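Local coordinates for lipoate-protein ligase 1 (Plasmodium falciparum, PDB 5T8U), which belongs to the lipoate-protein ligase family and holds lipoic acid in a pocket of its alpha/beta catalytic domain, at residues G11-N25 with F51-S64. Residues are numbered along the deposited sequence; the frame is centred on the assembly and turned at random.
Sequences GPLVLVSNNQNIHFN and FNEPILFLWRNNRS
Phe-51 takes a methyl of Leu-13 on one face, Leu-13 CD1 lying 3.5 Å from Phe-51 CZ in a CH-pi contact; the opposite face is covered by the backbone N of Glu-53, and the carbonyl oxygen of Gly-11 meets the ring edge. A flat aromatic suits such a place, taking a methyl on a face and a backbone oxygen at its rim. The Phe-57 ring instead offers an edge to the neighbouring strand, where Phe-57 CE1 comes within 3.6 Å of Ser-17 CB, while CD1 of the Trp-59 indole sits over one face. Small Ser-17 lets the ring come close, yet its hydroxyl still reaches Asn-25. Asn-25 CB approaches the indole obliquely, 3.3 Å from Trp-59 CE3, and Ile-22 CD1 reaches its edge. Asparagine uses both ends of its amide here: Asn-25 OD1 accepts from Ser-17 OG at 2.8 Å, and Asn-25 ND2 donates to Asn-19 O and, nearly straight (169°), to Asn-61 OD1 from above its carbonyl plane. Together these bonds fix the rotation of the buried amide. The backbones of strands 13-17 and 55-59 run parallel; branched, apolar Leu-15 packs on Ile-55, and Leu-15 and Phe-57 meet Leu-32 of helix 22-34. This beta-alpha-beta crossover belongs to the mixed-sheet catalytic domain of lipoate-protein ligases, where Trp-59, its NE1 bonded to Thr-109, lines the lipoic acid pocket.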
ATOM      1  N   GLY A  11     -10.121 -12.272  19.141  1.00 98.57           N
ATOM      2  CA  GLY A  11      -9.741 -10.912  19.475  1.00 96.62           C
ATOM      3  C   GLY A  11      -8.722 -10.334  18.511  1.00 88.34           C
ATOM      4  O   GLY A  11      -8.183 -11.055  17.672  1.00 92.82           O
ATOM      5  N   PRO A  12      -8.454  -9.034  18.628  1.00 67.00           N
ATOM      6  CA  PRO A  12      -7.491  -8.397  17.721  1.00 61.01           C
ATOM      7  C   PRO A  12      -6.116  -9.042  17.814  1.00 61.39           C
ATOM      8  O   PRO A  12      -5.784  -9.734  18.779  1.00 62.31           O
ATOM      9  CB  PRO A  12      -7.462  -6.936  18.194  1.00 59.42           C
ATOM     10  CG  PRO A  12      -8.056  -6.949  19.565  1.00 61.88           C
ATOM     11  CD  PRO A  12      -9.028  -8.079  19.589  1.00 63.07           C
ATOM     12  N   LEU A  13      -5.308  -8.801  16.782  1.00 64.59           N
ATOM     13  CA  LEU A  13      -3.994  -9.415  16.655  1.00 64.63           C
ATOM     14  C   LEU A  13      -2.930  -8.357  16.401  1.00 65.19           C
ATOM     15  O   LEU A  13      -3.159  -7.384  15.673  1.00 62.99           O
ATOM     16  CB  LEU A  13      -3.960 -10.440  15.517  1.00 66.30           C
ATOM     17  CG  LEU A  13      -4.535 -11.831  15.783  1.00 69.39           C
ATOM     18  CD1 LEU A  13      -4.590 -12.624  14.485  1.00 69.38           C
ATOM     19  CD2 LEU A  13      -3.708 -12.573  16.821  1.00 71.97           C
ATOM     20  N   VAL A  14      -1.762  -8.573  16.999  1.00 71.40           N
ATOM     21  CA  VAL A  14      -0.578  -7.752  16.778  1.00 71.19           C
ATOM     22  C   VAL A  14       0.520  -8.688  16.288  1.00 68.64           C
ATOM     23  O   VAL A  14       0.970  -9.570  17.031  1.00 73.23           O
ATOM     24  CB  VAL A  14      -0.146  -7.010  18.048  1.00 72.24           C
ATOM     25  CG1 VAL A  14       0.990  -6.045  17.745  1.00 71.71           C
ATOM     26  CG2 VAL A  14      -1.328  -6.276  18.668  1.00 72.27           C
ATOM     27  N   LEU A  15       0.945  -8.502  15.043  1.00 59.92           N
ATOM     28  CA  LEU A  15       1.931  -9.353  14.397  1.00 58.32           C
ATOM     29  C   LEU A  15       3.178  -8.535  14.089  1.00 62.11           C
ATOM     30  O   LEU A  15       3.092  -7.341  13.780  1.00 59.87           O
ATOM     31  CB  LEU A  15       1.365  -9.965  13.110  1.00 56.87           C
ATOM     32  CG  LEU A  15      -0.083 -10.459  13.192  1.00 57.91           C
ATOM     33  CD1 LEU A  15      -0.537 -11.008  11.848  1.00 57.87           C
ATOM     34  CD2 LEU A  15      -0.246 -11.506  14.281  1.00 58.30           C
ATOM     35  N   VAL A  16       4.336  -9.183  14.177  1.00 70.84           N
ATOM     36  CA  VAL A  16       5.621  -8.529  13.977  1.00 74.76           C
ATOM     37  C   VAL A  16       6.488  -9.418  13.099  1.00 72.24           C
ATOM     38  O   VAL A  16       6.436 -10.649  13.200  1.00 76.85           O
ATOM     39  CB  VAL A  16       6.323  -8.241  15.321  1.00 78.33           C
ATOM     40  CG1 VAL A  16       7.695  -7.613  15.097  1.00 79.95           C
ATOM     41  CG2 VAL A  16       5.458  -7.336  16.184  1.00 77.86           C
ATOM     42  N   SER A  17       7.282  -8.792  12.236  1.00 59.62           N
ATOM     43  CA  SER A  17       8.268  -9.488  11.419  1.00 60.09           C
ATOM     44  C   SER A  17       9.627  -8.848  11.660  1.00 62.63           C
ATOM     45  O   SER A  17       9.812  -7.658  11.384  1.00 62.67           O
ATOM     46  CB  SER A  17       7.902  -9.428   9.936  1.00 59.02           C
ATOM     47  OG  SER A  17       8.954  -9.936   9.135  1.00 59.61           O
ATOM     48  N   ASN A  18      10.569  -9.633  12.183  0.92 63.95           N
ATOM     49  CA  ASN A  18      11.928  -9.146  12.370  0.92 66.03           C
ATOM     50  C   ASN A  18      12.757  -9.222  11.096  0.92 67.13           C
ATOM     51  O   ASN A  18      13.857  -8.659  11.059  0.92 65.50           O
ATOM     52  CB  ASN A  18      12.626  -9.930  13.485  0.92 68.91           C
ATOM     53  CG  ASN A  18      12.122  -9.553  14.862  0.92 70.26           C
ATOM     54  OD1 ASN A  18      12.327  -8.431  15.323  0.92 70.88           O
ATOM     55  ND2 ASN A  18      11.468 -10.493  15.532  0.92 70.90           N
ATOM     56  N   ASN A  19      12.263  -9.895  10.060  1.00 75.61           N
ATOM     57  CA  ASN A  19      12.946  -9.891   8.776  1.00 76.78           C
ATOM     58  C   ASN A  19      12.966  -8.477   8.208  1.00 74.66           C
ATOM     59  O   ASN A  19      12.080  -7.661   8.478  1.00 74.64           O
ATOM     60  CB  ASN A  19      12.259 -10.849   7.803  1.00 75.20           C
ATOM     61  CG  ASN A  19      13.076 -11.093   6.549  1.00 76.62           C
ATOM     62  OD1 ASN A  19      13.546 -10.155   5.907  1.00 77.69           O
ATOM     63  ND2 ASN A  19      13.257 -12.361   6.200  1.00 77.61           N
ATOM     64  N   GLN A  20      13.997  -8.185   7.411  0.97 71.75           N
ATOM     65  CA  GLN A  20      14.214  -6.837   6.899  0.97 69.92           C
ATOM     66  C   GLN A  20      14.335  -6.811   5.378  0.97 71.16           C
ATOM     67  O   GLN A  20      14.902  -5.863   4.824  0.97 71.12           O
ATOM     68  CB  GLN A  20      15.458  -6.222   7.543  0.97 70.35           C
ATOM     69  CG  GLN A  20      15.370  -6.135   9.061  0.97 70.23           C
ATOM     70  CD  GLN A  20      16.610  -5.529   9.690  0.97 70.62           C
ATOM     71  OE1 GLN A  20      17.698  -5.579   9.119  0.97 70.05           O
ATOM     72  NE2 GLN A  20      16.446  -4.945  10.872  0.97 70.17           N
ATOM     73  N   ASN A  21      13.810  -7.821   4.690  0.92 74.18           N
ATOM     74  CA  ASN A  21      13.808  -7.861   3.234  0.92 74.78           C
ATOM     75  C   ASN A  21      12.447  -7.408   2.723  0.92 71.53           C
ATOM     76  O   ASN A  21      11.412  -7.925   3.156  0.92 71.20           O
ATOM     77  CB  ASN A  21      14.127  -9.266   2.722  0.92 76.38           C
ATOM     78  CG  ASN A  21      14.091  -9.357   1.209  0.92 78.19           C
ATOM     79  OD1 ASN A  21      13.054  -9.657   0.620  0.92 78.37           O
ATOM     80  ND2 ASN A  21      15.226  -9.093   0.572  0.92 79.34           N
ATOM     81  N   ILE A  22      12.453  -6.443   1.800  1.00 67.04           N
ATOM     82  CA  ILE A  22      11.199  -5.868   1.318  1.00 63.85           C
ATOM     83  C   ILE A  22      10.334  -6.938   0.664  1.00 60.67           C
ATOM     84  O   ILE A  22       9.115  -6.982   0.870  1.00 59.45           O
ATOM     85  CB  ILE A  22      11.481  -4.693   0.359  1.00 65.05           C
ATOM     86  CG1 ILE A  22      10.172  -4.075  -0.145  1.00 63.44           C
ATOM     87  CG2 ILE A  22      12.338  -5.138  -0.825  1.00 67.04           C
ATOM     88  CD1 ILE A  22       9.283  -3.515   0.951  1.00 62.38           C
ATOM     89  N   HIS A  23      10.944  -7.819  -0.133  1.00 59.75           N
ATOM     90  CA  HIS A  23      10.175  -8.869  -0.794  1.00 60.99           C
ATOM     91  C   HIS A  23       9.618  -9.859   0.219  1.00 60.54           C
ATOM     92  O   HIS A  23       8.474 -10.312   0.092  1.00 61.48           O
ATOM     93  CB  HIS A  23      11.046  -9.588  -1.823  1.00 63.71           C
ATOM     94  CG  HIS A  23      11.664  -8.674  -2.833  1.00 65.38           C
ATOM     95  ND1 HIS A  23      12.972  -8.801  -3.251  1.00 66.77           N
ATOM     96  CD2 HIS A  23      11.154  -7.618  -3.509  1.00 64.78           C
ATOM     97  CE1 HIS A  23      13.241  -7.862  -4.140  1.00 68.02           C
ATOM     98  NE2 HIS A  23      12.154  -7.130  -4.314  1.00 66.19           N
ATOM     99  N   PHE A  24      10.413 -10.203   1.233  0.87 56.64           N
ATOM    100  CA  PHE A  24       9.960 -11.145   2.250  0.87 54.23           C
ATOM    101  C   PHE A  24       8.769 -10.586   3.017  0.87 53.55           C
ATOM    102  O   PHE A  24       7.734 -11.250   3.157  0.87 51.01           O
ATOM    103  CB  PHE A  24      11.114 -11.470   3.201  0.87 57.02           C
ATOM    104  CG  PHE A  24      10.863 -12.662   4.075  0.87 55.74           C
ATOM    105  CD1 PHE A  24      11.225 -13.931   3.657  0.87 55.76           C
ATOM    106  CD2 PHE A  24      10.265 -12.515   5.314  0.87 55.44           C
ATOM    107  CE1 PHE A  24      10.995 -15.031   4.457  0.87 56.73           C
ATOM    108  CE2 PHE A  24      10.033 -13.612   6.121  0.87 56.34           C
ATOM    109  CZ  PHE A  24      10.398 -14.872   5.690  0.87 56.64           C
ATOM    110  N   ASN A  25       8.895  -9.354   3.515  1.00 61.63           N
ATOM    111  CA  ASN A  25       7.818  -8.757   4.299  1.00 64.81           C
ATOM    112  C   ASN A  25       6.586  -8.494   3.443  1.00 62.68           C
ATOM    113  O   ASN A  25       5.455  -8.625   3.923  1.00 62.38           O
ATOM    114  CB  ASN A  25       8.295  -7.463   4.954  1.00 66.57           C
ATOM    115  CG  ASN A  25       9.352  -7.701   6.011  1.00 68.91           C
ATOM    116  OD1 ASN A  25       9.369  -8.747   6.659  1.00 71.13           O
ATOM    117  ND2 ASN A  25      10.237  -6.727   6.194  1.00 69.26           N
ATOM    118  N   PHE A  51     -11.149 -16.178  11.566  0.86 77.04           N
ATOM    119  CA  PHE A  51     -10.816 -14.859  12.079  0.86 68.97           C
ATOM    120  C   PHE A  51     -11.607 -13.765  11.375  0.86 70.29           C
ATOM    121  O   PHE A  51     -11.865 -13.838  10.170  0.86 67.92           O
ATOM    122  CB  PHE A  51      -9.316 -14.609  11.920  0.86 64.96           C
ATOM    123  CG  PHE A  51      -8.801 -13.465  12.739  0.86 61.65           C
ATOM    124  CD1 PHE A  51      -8.852 -13.505  14.122  0.86 61.03           C
ATOM    125  CD2 PHE A  51      -8.249 -12.357  12.125  0.86 60.47           C
ATOM    126  CE1 PHE A  51      -8.371 -12.453  14.874  0.86 60.41           C
ATOM    127  CE2 PHE A  51      -7.769 -11.305  12.873  0.86 58.54           C
ATOM    128  CZ  PHE A  51      -7.827 -11.353  14.247  0.86 58.42           C
ATOM    129  N   ASN A  52     -11.989 -12.744  12.148  1.00 80.17           N
ATOM    130  CA  ASN A  52     -12.739 -11.618  11.603  1.00 81.91           C
ATOM    131  C   ASN A  52     -12.414 -10.309  12.314  1.00 76.43           C
ATOM    132  O   ASN A  52     -13.146  -9.329  12.126  1.00 76.89           O
ATOM    133  CB  ASN A  52     -14.248 -11.905  11.698  1.00 86.86           C
ATOM    134  CG  ASN A  52     -15.082 -10.941  10.879  1.00 90.56           C
ATOM    135  OD1 ASN A  52     -14.573 -10.264   9.985  1.00 92.68           O
ATOM    136  ND2 ASN A  52     -16.376 -10.876  11.179  1.00 92.04           N
ATOM    137  N   GLU A  53     -11.354 -10.248  13.108  1.00 67.77           N
ATOM    138  CA  GLU A  53     -11.055  -9.119  13.973  1.00 63.57           C
ATOM    139  C   GLU A  53      -9.920  -8.283  13.399  1.00 57.63           C
ATOM    140  O   GLU A  53      -9.258  -8.680  12.435  1.00 54.14           O
ATOM    141  CB  GLU A  53     -10.690  -9.625  15.371  1.00 65.09           C
ATOM    142  CG  GLU A  53     -11.820 -10.326  16.099  1.00 68.04           C
ATOM    143  CD  GLU A  53     -12.908  -9.372  16.548  1.00 70.28           C
ATOM    144  OE1 GLU A  53     -13.949  -9.290  15.863  1.00 71.53           O
ATOM    145  OE2 GLU A  53     -12.719  -8.698  17.583  1.00 70.40           O
ATOM    146  N   PRO A  54      -9.662  -7.105  13.970  1.00 56.23           N
ATOM    147  CA  PRO A  54      -8.597  -6.248  13.437  1.00 54.87           C
ATOM    148  C   PRO A  54      -7.216  -6.866  13.595  1.00 55.57           C
ATOM    149  O   PRO A  54      -6.963  -7.668  14.496  1.00 53.00           O
ATOM    150  CB  PRO A  54      -8.722  -4.965  14.270  1.00 54.85           C
ATOM    151  CG  PRO A  54     -10.098  -4.998  14.841  1.00 55.80           C
ATOM    152  CD  PRO A  54     -10.407  -6.441  15.054  1.00 56.79           C
ATOM    153  N   ILE A  55      -6.313  -6.467  12.698  1.00 58.82           N
ATOM    154  CA  ILE A  55      -4.916  -6.886  12.731  1.00 57.70           C
ATOM    155  C   ILE A  55      -4.031  -5.665  12.552  1.00 56.77           C
ATOM    156  O   ILE A  55      -4.296  -4.812  11.694  1.00 55.27           O
ATOM    157  CB  ILE A  55      -4.598  -7.928  11.637  1.00 56.98           C
ATOM    158  CG1 ILE A  55      -5.369  -9.218  11.905  1.00 58.41           C
ATOM    159  CG2 ILE A  55      -3.089  -8.190  11.555  1.00 57.39           C
ATOM    160  CD1 ILE A  55      -5.152 -10.308  10.877  1.00 58.33           C
ATOM    161  N   LEU A  56      -2.972  -5.590  13.356  1.00 54.55           N
ATOM    162  CA  LEU A  56      -1.888  -4.638  13.157  1.00 54.61           C
ATOM    163  C   LEU A  56      -0.601  -5.420  12.955  1.00 57.33           C
ATOM    164  O   LEU A  56      -0.243  -6.249  13.794  1.00 58.52           O
ATOM    165  CB  LEU A  56      -1.747  -3.687  14.348  1.00 54.67           C
ATOM    166  CG  LEU A  56      -0.460  -2.854  14.383  1.00 54.58           C
ATOM    167  CD1 LEU A  56      -0.307  -2.024  13.116  1.00 54.23           C
ATOM    168  CD2 LEU A  56      -0.435  -1.961  15.610  1.00 55.08           C
ATOM    169  N   PHE A  57       0.093  -5.158  11.850  1.00 61.06           N
ATOM    170  CA  PHE A  57       1.322  -5.864  11.508  1.00 61.54           C
ATOM    171  C   PHE A  57       2.435  -4.847  11.302  1.00 63.55           C
ATOM    172  O   PHE A  57       2.316  -3.955  10.456  1.00 63.02           O
ATOM    173  CB  PHE A  57       1.126  -6.720  10.255  1.00 60.19           C
ATOM    174  CG  PHE A  57       2.405  -7.258   9.678  1.00 59.92           C
ATOM    175  CD1 PHE A  57       3.329  -7.896  10.486  1.00 60.30           C
ATOM    176  CD2 PHE A  57       2.677  -7.138   8.323  1.00 58.80           C
ATOM    177  CE1 PHE A  57       4.504  -8.395   9.962  1.00 61.14           C
ATOM    178  CE2 PHE A  57       3.852  -7.638   7.791  1.00 59.65           C
ATOM    179  CZ  PHE A  57       4.767  -8.269   8.613  1.00 60.52           C
ATOM    180  N   LEU A  58       3.515  -4.989  12.067  1.00 65.29           N
ATOM    181  CA  LEU A  58       4.625  -4.046  12.044  1.00 66.09           C
ATOM    182  C   LEU A  58       5.851  -4.698  11.420  1.00 64.72           C
ATOM    183  O   LEU A  58       6.135  -5.872  11.673  1.00 67.24           O
ATOM    184  CB  LEU A  58       4.946  -3.558  13.458  1.00 67.10           C
ATOM    185  CG  LEU A  58       3.862  -2.657  14.050  1.00 68.73           C
ATOM    186  CD1 LEU A  58       3.824  -2.757  15.567  1.00 69.96           C
ATOM    187  CD2 LEU A  58       4.088  -1.220  13.611  1.00 69.58           C
ATOM    188  N   TRP A  59       6.576  -3.936  10.603  0.97 58.73           N
ATOM    189  CA  TRP A  59       7.711  -4.496   9.881  0.97 57.60           C
ATOM    190  C   TRP A  59       8.603  -3.367   9.390  0.97 61.98           C
ATOM    191  O   TRP A  59       8.158  -2.232   9.213  0.97 62.17           O
ATOM    192  CB  TRP A  59       7.250  -5.375   8.711  0.97 57.05           C
ATOM    193  CG  TRP A  59       6.128  -4.787   7.886  0.97 56.10           C
ATOM    194  CD1 TRP A  59       4.847  -4.542   8.295  0.97 55.26           C
ATOM    195  CD2 TRP A  59       6.185  -4.398   6.506  0.97 57.33           C
ATOM    196  NE1 TRP A  59       4.111  -4.015   7.264  0.97 57.65           N
ATOM    197  CE2 TRP A  59       4.907  -3.918   6.154  0.97 57.81           C
ATOM    198  CE3 TRP A  59       7.192  -4.404   5.536  0.97 58.40           C
ATOM    199  CZ2 TRP A  59       4.611  -3.450   4.877  0.97 57.00           C
ATOM    200  CZ3 TRP A  59       6.893  -3.941   4.266  0.97 57.33           C
ATOM    201  CH2 TRP A  59       5.616  -3.469   3.949  0.97 57.68           C
ATOM    202  N   ARG A  60       9.875  -3.695   9.178  1.00 66.66           N
ATOM    203  CA  ARG A  60      10.858  -2.746   8.678  1.00 69.48           C
ATOM    204  C   ARG A  60      11.629  -3.383   7.531  1.00 68.82           C
ATOM    205  O   ARG A  60      11.744  -4.607   7.445  1.00 70.52           O
ATOM    206  CB  ARG A  60      11.826  -2.305   9.785  1.00 71.75           C
ATOM    207  CG  ARG A  60      11.162  -1.552  10.927  1.00 73.09           C
ATOM    208  CD  ARG A  60      11.991  -1.634  12.199  1.00 75.05           C
ATOM    209  NE  ARG A  60      13.304  -1.013  12.051  1.00 76.57           N
ATOM    210  CZ  ARG A  60      14.275  -1.090  12.955  1.00 78.07           C
ATOM    211  NH1 ARG A  60      14.090  -1.767  14.081  1.00 79.56           N
ATOM    212  NH2 ARG A  60      15.436  -0.491  12.735  1.00 78.80           N
ATOM    213  N   ASN A  61      12.155  -2.537   6.648  1.00 65.37           N
ATOM    214  CA  ASN A  61      12.879  -2.996   5.474  1.00 65.78           C
ATOM    215  C   ASN A  61      14.169  -2.204   5.322  1.00 69.07           C
ATOM    216  O   ASN A  61      14.240  -1.025   5.680  1.00 66.43           O
ATOM    217  CB  ASN A  61      12.040  -2.853   4.198  1.00 66.29           C
ATOM    218  CG  ASN A  61      10.605  -3.291   4.396  1.00 67.05           C
ATOM    219  OD1 ASN A  61      10.289  -4.477   4.333  1.00 68.17           O
ATOM    220  ND2 ASN A  61       9.725  -2.327   4.632  1.00 67.64           N
ATOM    221  N   ASN A  62      15.185  -2.866   4.781  1.00 81.20           N
ATOM    222  CA  ASN A  62      16.463  -2.220   4.515  1.00 86.22           C
ATOM    223  C   ASN A  62      16.322  -1.328   3.281  1.00 86.78           C
ATOM    224  O   ASN A  62      15.223  -1.090   2.770  1.00 87.67           O
ATOM    225  CB  ASN A  62      17.558  -3.273   4.358  1.00 87.51           C
ATOM    226  CG  ASN A  62      18.679  -3.104   5.368  1.00 89.00           C
ATOM    227  OD1 ASN A  62      19.066  -1.983   5.699  1.00 89.88           O
ATOM    228  ND2 ASN A  62      19.201  -4.219   5.865  1.00 90.18           N
ATOM    229  N   ARG A  63      17.451  -0.825   2.787  1.00 86.27           N
ATOM    230  CA  ARG A  63      17.446   0.143   1.696  1.00 86.29           C
ATOM    231  C   ARG A  63      16.702  -0.415   0.489  1.00 83.90           C
ATOM    232  O   ARG A  63      17.138  -1.395  -0.122  1.00 86.99           O
ATOM    233  CB  ARG A  63      18.885   0.507   1.331  1.00 90.48           C
ATOM    234  CG  ARG A  63      19.668   1.078   2.511  1.00 93.25           C
ATOM    235  CD  ARG A  63      21.103   1.443   2.164  1.00 97.51           C
ATOM    236  NE  ARG A  63      21.964   0.266   2.056  1.00100.07           N
ATOM    237  CZ  ARG A  63      22.565  -0.153   0.943  1.00102.44           C
ATOM    238  NH1 ARG A  63      22.426   0.503  -0.202  1.00102.37           N
ATOM    239  NH2 ARG A  63      23.323  -1.240   0.979  1.00104.30           N
ATOM    240  N   SER A  64      15.576   0.211   0.142  1.00 79.39           N
ATOM    241  CA  SER A  64      14.711  -0.323  -0.901  1.00 76.87           C
ATOM    242  C   SER A  64      13.972   0.805  -1.608  1.00 77.57           C
ATOM    243  O   SER A  64      13.810   1.905  -1.073  1.00 76.24           O
ATOM    244  CB  SER A  64      13.696  -1.318  -0.324  1.00 72.84           C
ATOM    245  OG  SER A  64      14.326  -2.253   0.533  1.00 73.96           O
TER
HETATM  246  O   HOH W   1      11.871  -5.627  10.356  1.00 50.21           O